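Local coordinates for protein dermonecrotic toxin (Pasteurella multocida, PDB 2EBF) that acts as a potent mitogen and bone-resorbing toxin linked to severe atrophic rhinitis of pigs, seen here as its C-terminal region, at residues L241-L251 with P284-M295. Numbering follows the deposited sequence.
Sequences LLRESQSKGML and PYELYPFTFFSM
Two helices of the C2 domain, 234-248 and 288-300, pack here through leucines set against aromatic rings, and the loops at the end of one and the start of the other carry the contact further. The short helical segments run at 134° to each other, with axes 10.0 Å apart at their closest. Two leucines come obliquely to the Phe292 ring from the same side: Leu251 brings both methyls to its CG, CD2 and CE2 part, CD1 lying 3.7 Å from Phe292 CG, while Leu242 CD2 comes to CD1 and CE1, reaching Phe292 CE1 also at 3.7 Å. With CG anti to the backbone N (chi1 171°), the ring is carried out to where the leucines meet it. Leu241 splits its branches, CD2 against Tyr288 CB at 3.6 Å and CD1 tip to tip with Met295 CE at a tight 3.4 Å. Just past the first helix, Met250 crosses Tyr285 at about a right angle and sets SD over one ring face, 4.5 Å from the centroid, a Met-aromatic contact; its CB meets Pro289 CG at 4.0 Å. Helix 425-434 touches both Met250 and Tyr285, and Asp428 takes the tyrosine hydroxyl in a hydrogen bond. One hydrogen bond joins the segments: Lys248 NZ donates to Pro284 O at 3.1 Å, meeting the carbonyl at 126° and tilted out of its plane. The association therefore rests mainly on buried apolar and sulfur-aromatic surfaces, with a single lysine bond at the exposed margin tying a helix end to the loop that leads into its partner.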
ATOM      1  N   LEU A 241      -9.429  -4.265  39.338  1.00 53.41           N
ATOM      2  CA  LEU A 241      -8.967  -3.201  38.441  1.00 53.62           C
ATOM      3  C   LEU A 241      -9.953  -2.939  37.305  1.00 53.95           C
ATOM      4  O   LEU A 241     -10.240  -1.789  36.982  1.00 53.86           O
ATOM      5  CB  LEU A 241      -7.587  -3.532  37.875  1.00 53.39           C
ATOM      6  CG  LEU A 241      -6.443  -3.716  38.874  1.00 52.87           C
ATOM      7  CD1 LEU A 241      -5.361  -4.579  38.271  1.00 52.25           C
ATOM      8  CD2 LEU A 241      -5.870  -2.387  39.318  1.00 52.49           C
ATOM      9  N   LEU A 242     -10.481  -4.012  36.724  1.00 54.47           N
ATOM     10  CA  LEU A 242     -11.453  -3.909  35.639  1.00 55.13           C
ATOM     11  C   LEU A 242     -12.822  -3.392  36.095  1.00 55.61           C
ATOM     12  O   LEU A 242     -13.332  -2.418  35.543  1.00 55.49           O
ATOM     13  CB  LEU A 242     -11.603  -5.251  34.913  1.00 55.06           C
ATOM     14  CG  LEU A 242     -10.362  -5.871  34.261  1.00 54.88           C
ATOM     15  CD1 LEU A 242     -10.783  -7.041  33.391  1.00 54.59           C
ATOM     16  CD2 LEU A 242      -9.566  -4.848  33.448  1.00 54.59           C
ATOM     17  N   ARG A 243     -13.406  -4.042  37.101  1.00 56.23           N
ATOM     18  CA  ARG A 243     -14.710  -3.643  37.645  1.00 56.86           C
ATOM     19  C   ARG A 243     -14.729  -2.165  38.047  1.00 57.11           C
ATOM     20  O   ARG A 243     -15.695  -1.444  37.765  1.00 57.16           O
ATOM     21  CB  ARG A 243     -15.088  -4.538  38.831  1.00 56.92           C
ATOM     22  CG  ARG A 243     -16.457  -4.258  39.443  1.00 57.67           C
ATOM     23  CD  ARG A 243     -17.055  -5.492  40.122  1.00 59.03           C
ATOM     24  NE  ARG A 243     -16.159  -6.107  41.105  1.00 60.18           N
ATOM     25  CZ  ARG A 243     -15.538  -7.276  40.939  1.00 60.97           C
ATOM     26  NH1 ARG A 243     -15.708  -7.981  39.824  1.00 61.12           N
ATOM     27  NH2 ARG A 243     -14.745  -7.744  41.894  1.00 61.42           N
ATOM     28  N   GLU A 244     -13.652  -1.721  38.688  1.00 57.38           N
ATOM     29  CA  GLU A 244     -13.536  -0.336  39.117  1.00 57.65           C
ATOM     30  C   GLU A 244     -13.339   0.602  37.935  1.00 57.69           C
ATOM     31  O   GLU A 244     -13.802   1.745  37.958  1.00 57.78           O
ATOM     32  CB  GLU A 244     -12.422  -0.171  40.154  1.00 57.78           C
ATOM     33  CG  GLU A 244     -12.730  -0.870  41.482  1.00 58.49           C
ATOM     34  CD  GLU A 244     -12.362  -0.045  42.705  1.00 59.32           C
ATOM     35  OE1 GLU A 244     -12.255   1.199  42.594  1.00 59.53           O
ATOM     36  OE2 GLU A 244     -12.201  -0.648  43.789  1.00 59.91           O
ATOM     37  N   SER A 245     -12.657   0.115  36.902  1.00 57.81           N
ATOM     38  CA  SER A 245     -12.510   0.855  35.658  1.00 57.74           C
ATOM     39  C   SER A 245     -13.869   1.069  34.995  1.00 57.94           C
ATOM     40  O   SER A 245     -14.303   2.209  34.820  1.00 58.00           O
ATOM     41  CB  SER A 245     -11.553   0.128  34.719  1.00 57.93           C
ATOM     42  OG  SER A 245     -10.247   0.103  35.259  1.00 57.60           O
ATOM     43  N   GLN A 246     -14.542  -0.032  34.666  1.00 58.19           N
ATOM     44  CA  GLN A 246     -15.873  -0.012  34.044  1.00 58.62           C
ATOM     45  C   GLN A 246     -16.858   0.976  34.683  1.00 58.70           C
ATOM     46  O   GLN A 246     -17.543   1.722  33.981  1.00 58.81           O
ATOM     47  CB  GLN A 246     -16.478  -1.424  34.038  1.00 58.79           C
ATOM     48  CG  GLN A 246     -16.227  -2.232  32.764  1.00 59.41           C
ATOM     49  CD  GLN A 246     -14.852  -2.884  32.709  1.00 60.30           C
ATOM     50  OE1 GLN A 246     -13.836  -2.254  33.004  1.00 60.97           O
ATOM     51  NE2 GLN A 246     -14.816  -4.149  32.309  1.00 60.32           N
ATOM     52  N   SER A 247     -16.917   0.981  36.012  1.00 58.78           N
ATOM     53  CA  SER A 247     -17.822   1.865  36.753  1.00 58.85           C
ATOM     54  C   SER A 247     -17.381   3.335  36.739  1.00 58.78           C
ATOM     55  O   SER A 247     -18.181   4.231  37.034  1.00 58.83           O
ATOM     56  CB  SER A 247     -17.979   1.373  38.192  1.00 58.88           C
ATOM     57  OG  SER A 247     -18.957   2.132  38.884  1.00 59.39           O
ATOM     58  N   LYS A 248     -16.119   3.576  36.385  1.00 58.68           N
ATOM     59  CA  LYS A 248     -15.546   4.923  36.377  1.00 58.43           C
ATOM     60  C   LYS A 248     -15.427   5.494  34.956  1.00 58.02           C
ATOM     61  O   LYS A 248     -15.987   6.553  34.660  1.00 58.19           O
ATOM     62  CB  LYS A 248     -14.190   4.924  37.093  1.00 58.49           C
ATOM     63  CG  LYS A 248     -13.738   6.277  37.622  1.00 59.33           C
ATOM     64  CD  LYS A 248     -12.942   6.121  38.920  1.00 59.82           C
ATOM     65  CE  LYS A 248     -11.863   7.185  39.057  1.00 59.66           C
ATOM     66  NZ  LYS A 248     -10.742   6.933  38.105  1.00 59.82           N
ATOM     67  N   GLY A 249     -14.701   4.796  34.085  1.00 57.47           N
ATOM     68  CA  GLY A 249     -14.539   5.226  32.697  1.00 56.48           C
ATOM     69  C   GLY A 249     -13.567   4.397  31.877  1.00 55.95           C
ATOM     70  O   GLY A 249     -13.919   3.918  30.794  1.00 56.12           O
ATOM     71  N   MET A 250     -12.350   4.225  32.396  1.00 54.93           N
ATOM     72  CA  MET A 250     -11.259   3.555  31.675  1.00 53.96           C
ATOM     73  C   MET A 250     -11.448   2.030  31.552  1.00 53.19           C
ATOM     74  O   MET A 250     -12.314   1.447  32.211  1.00 53.02           O
ATOM     75  CB  MET A 250      -9.911   3.873  32.339  1.00 54.13           C
ATOM     76  CG  MET A 250      -9.629   5.366  32.539  1.00 54.51           C
ATOM     77  SD  MET A 250      -8.891   6.166  31.095  1.00 55.69           S
ATOM     78  CE  MET A 250      -7.140   5.995  31.459  1.00 54.85           C
ATOM     79  N   LEU A 251     -10.636   1.407  30.689  1.00 52.06           N
ATOM     80  CA  LEU A 251     -10.608  -0.056  30.475  1.00 50.91           C
ATOM     81  C   LEU A 251     -11.984  -0.722  30.347  1.00 50.22           C
ATOM     82  O   LEU A 251     -12.189  -1.844  30.813  1.00 49.85           O
ATOM     83  CB  LEU A 251      -9.774  -0.755  31.559  1.00 50.82           C
ATOM     84  CG  LEU A 251      -8.354  -0.262  31.855  1.00 50.75           C
ATOM     85  CD1 LEU A 251      -7.784  -1.015  33.051  1.00 50.98           C
ATOM     86  CD2 LEU A 251      -7.439  -0.398  30.642  1.00 50.41           C
ATOM     87  N   PRO A 284      -7.225  12.016  38.588  1.00 42.21           N
ATOM     88  CA  PRO A 284      -8.550  11.827  37.976  1.00 42.16           C
ATOM     89  C   PRO A 284      -8.826  10.388  37.525  1.00 42.33           C
ATOM     90  O   PRO A 284      -9.972   9.933  37.584  1.00 42.36           O
ATOM     91  CB  PRO A 284      -8.531  12.776  36.773  1.00 41.93           C
ATOM     92  CG  PRO A 284      -7.100  13.100  36.539  1.00 41.99           C
ATOM     93  CD  PRO A 284      -6.414  13.007  37.856  1.00 42.07           C
ATOM     94  N   TYR A 285      -7.791   9.676  37.093  1.00 42.19           N
ATOM     95  CA  TYR A 285      -7.966   8.287  36.654  1.00 42.59           C
ATOM     96  C   TYR A 285      -7.215   7.277  37.528  1.00 43.10           C
ATOM     97  O   TYR A 285      -7.190   6.068  37.236  1.00 43.29           O
ATOM     98  CB  TYR A 285      -7.641   8.155  35.156  1.00 41.82           C
ATOM     99  CG  TYR A 285      -8.494   9.084  34.303  1.00 41.18           C
ATOM    100  CD1 TYR A 285      -7.938  10.192  33.664  1.00 40.27           C
ATOM    101  CD2 TYR A 285      -9.871   8.869  34.172  1.00 40.79           C
ATOM    102  CE1 TYR A 285      -8.731  11.055  32.894  1.00 39.56           C
ATOM    103  CE2 TYR A 285     -10.665   9.722  33.411  1.00 40.24           C
ATOM    104  CZ  TYR A 285     -10.088  10.806  32.774  1.00 39.57           C
ATOM    105  OH  TYR A 285     -10.882  11.637  32.036  1.00 39.17           O
ATOM    106  N   GLU A 286      -6.618   7.787  38.607  1.00 43.87           N
ATOM    107  CA  GLU A 286      -5.958   6.974  39.637  1.00 44.82           C
ATOM    108  C   GLU A 286      -4.829   6.109  39.051  1.00 44.96           C
ATOM    109  O   GLU A 286      -4.354   6.370  37.947  1.00 44.99           O
ATOM    110  CB  GLU A 286      -6.993   6.137  40.410  1.00 45.17           C
ATOM    111  CG  GLU A 286      -6.569   5.700  41.819  1.00 46.77           C
ATOM    112  CD  GLU A 286      -6.413   6.850  42.799  1.00 48.92           C
ATOM    113  OE1 GLU A 286      -7.273   7.761  42.824  1.00 50.28           O
ATOM    114  OE2 GLU A 286      -5.426   6.831  43.563  1.00 49.93           O
ATOM    115  N   LEU A 287      -4.399   5.083  39.777  1.00 44.99           N
ATOM    116  CA  LEU A 287      -3.262   4.287  39.337  1.00 45.14           C
ATOM    117  C   LEU A 287      -3.667   3.060  38.516  1.00 44.94           C
ATOM    118  O   LEU A 287      -2.862   2.541  37.751  1.00 44.95           O
ATOM    119  CB  LEU A 287      -2.404   3.870  40.542  1.00 45.26           C
ATOM    120  CG  LEU A 287      -0.931   3.502  40.299  1.00 45.77           C
ATOM    121  CD1 LEU A 287      -0.104   4.706  39.821  1.00 46.11           C
ATOM    122  CD2 LEU A 287      -0.314   2.887  41.556  1.00 46.54           C
ATOM    123  N   TYR A 288      -4.923   2.639  38.657  1.00 44.79           N
ATOM    124  CA  TYR A 288      -5.375   1.298  38.246  1.00 44.53           C
ATOM    125  C   TYR A 288      -5.162   0.915  36.773  1.00 44.18           C
ATOM    126  O   TYR A 288      -4.732  -0.210  36.496  1.00 43.87           O
ATOM    127  CB  TYR A 288      -6.834   1.054  38.659  1.00 45.03           C
ATOM    128  CG  TYR A 288      -7.194   1.590  40.032  1.00 45.83           C
ATOM    129  CD1 TYR A 288      -6.323   1.450  41.113  1.00 46.22           C
ATOM    130  CD2 TYR A 288      -8.410   2.231  40.248  1.00 46.72           C
ATOM    131  CE1 TYR A 288      -6.651   1.951  42.373  1.00 46.49           C
ATOM    132  CE2 TYR A 288      -8.753   2.730  41.503  1.00 46.68           C
ATOM    133  CZ  TYR A 288      -7.871   2.587  42.561  1.00 46.44           C
ATOM    134  OH  TYR A 288      -8.207   3.087  43.805  1.00 46.25           O
ATOM    135  N   PRO A 289      -5.460   1.833  35.827  1.00 43.77           N
ATOM    136  CA  PRO A 289      -5.222   1.470  34.429  1.00 43.10           C
ATOM    137  C   PRO A 289      -3.738   1.305  34.161  1.00 42.66           C
ATOM    138  O   PRO A 289      -3.348   0.425  33.395  1.00 42.73           O
ATOM    139  CB  PRO A 289      -5.771   2.673  33.650  1.00 43.12           C
ATOM    140  CG  PRO A 289      -6.644   3.409  34.613  1.00 43.46           C
ATOM    141  CD  PRO A 289      -6.008   3.199  35.942  1.00 43.66           C
ATOM    142  N   PHE A 290      -2.926   2.145  34.801  1.00 42.25           N
ATOM    143  CA  PHE A 290      -1.475   2.104  34.653  1.00 42.33           C
ATOM    144  C   PHE A 290      -0.902   0.797  35.204  1.00 42.14           C
ATOM    145  O   PHE A 290      -0.034   0.183  34.579  1.00 42.05           O
ATOM    146  CB  PHE A 290      -0.828   3.337  35.303  1.00 42.46           C
ATOM    147  CG  PHE A 290       0.670   3.393  35.166  1.00 43.13           C
ATOM    148  CD1 PHE A 290       1.489   3.216  36.280  1.00 44.64           C
ATOM    149  CD2 PHE A 290       1.266   3.622  33.932  1.00 44.25           C
ATOM    150  CE1 PHE A 290       2.883   3.264  36.161  1.00 45.00           C
ATOM    151  CE2 PHE A 290       2.657   3.669  33.801  1.00 44.70           C
ATOM    152  CZ  PHE A 290       3.467   3.491  34.918  1.00 44.04           C
ATOM    153  N   THR A 291      -1.407   0.375  36.363  1.00 41.83           N
ATOM    154  CA  THR A 291      -1.039  -0.909  36.959  1.00 41.57           C
ATOM    155  C   THR A 291      -1.380  -2.048  36.001  1.00 41.37           C
ATOM    156  O   THR A 291      -0.537  -2.905  35.719  1.00 41.46           O
ATOM    157  CB  THR A 291      -1.748  -1.120  38.320  1.00 41.55           C
ATOM    158  OG1 THR A 291      -1.473  -0.007  39.184  1.00 40.95           O
ATOM    159  CG2 THR A 291      -1.277  -2.416  38.993  1.00 41.79           C
ATOM    160  N   PHE A 292      -2.615  -2.033  35.499  1.00 41.13           N
ATOM    161  CA  PHE A 292      -3.103  -3.019  34.539  1.00 41.13           C
ATOM    162  C   PHE A 292      -2.212  -3.107  33.295  1.00 40.84           C
ATOM    163  O   PHE A 292      -1.827  -4.200  32.875  1.00 40.94           O
ATOM    164  CB  PHE A 292      -4.551  -2.693  34.154  1.00 41.23           C
ATOM    165  CG  PHE A 292      -5.087  -3.521  33.020  1.00 41.97           C
ATOM    166  CD1 PHE A 292      -5.663  -4.767  33.262  1.00 42.34           C
ATOM    167  CD2 PHE A 292      -5.021  -3.052  31.705  1.00 42.14           C
ATOM    168  CE1 PHE A 292      -6.161  -5.542  32.214  1.00 42.73           C
ATOM    169  CE2 PHE A 292      -5.519  -3.815  30.648  1.00 42.07           C
ATOM    170  CZ  PHE A 292      -6.091  -5.063  30.902  1.00 42.61           C
ATOM    171  N   PHE A 293      -1.877  -1.950  32.730  1.00 40.70           N
ATOM    172  CA  PHE A 293      -1.079  -1.875  31.509  1.00 40.27           C
ATOM    173  C   PHE A 293       0.386  -2.210  31.776  1.00 40.45           C
ATOM    174  O   PHE A 293       1.039  -2.856  30.953  1.00 40.12           O
ATOM    175  CB  PHE A 293      -1.221  -0.481  30.872  1.00 40.16           C
ATOM    176  CG  PHE A 293      -0.643  -0.372  29.479  1.00 39.59           C
ATOM    177  CD1 PHE A 293       0.346   0.568  29.198  1.00 39.10           C
ATOM    178  CD2 PHE A 293      -1.092  -1.199  28.448  1.00 39.07           C
ATOM    179  CE1 PHE A 293       0.880   0.685  27.913  1.00 39.25           C
ATOM    180  CE2 PHE A 293      -0.556  -1.091  27.153  1.00 38.34           C
ATOM    181  CZ  PHE A 293       0.429  -0.152  26.892  1.00 38.38           C
ATOM    182  N   SER A 294       0.890  -1.782  32.933  1.00 40.51           N
ATOM    183  CA  SER A 294       2.271  -2.065  33.342  1.00 40.88           C
ATOM    184  C   SER A 294       2.569  -3.562  33.435  1.00 41.13           C
ATOM    185  O   SER A 294       3.658  -4.006  33.059  1.00 41.08           O
ATOM    186  CB  SER A 294       2.584  -1.398  34.686  1.00 40.83           C
ATOM    187  OG  SER A 294       2.587   0.009  34.551  1.00 40.99           O
ATOM    188  N   MET A 295       1.608  -4.335  33.937  1.00 41.53           N
ATOM    189  CA  MET A 295       1.804  -5.778  34.035  1.00 42.28           C
ATOM    190  C   MET A 295       1.537  -6.515  32.736  1.00 41.45           C
ATOM    191  O   MET A 295       2.137  -7.560  32.501  1.00 41.84           O
ATOM    192  CB  MET A 295       1.057  -6.412  35.215  1.00 42.39           C
ATOM    193  CG  MET A 295      -0.438  -6.214  35.295  1.00 42.99           C
ATOM    194  SD  MET A 295      -0.913  -6.666  36.982  1.00 44.82           S
ATOM    195  CE  MET A 295      -2.654  -6.271  36.996  1.00 43.17           C
TER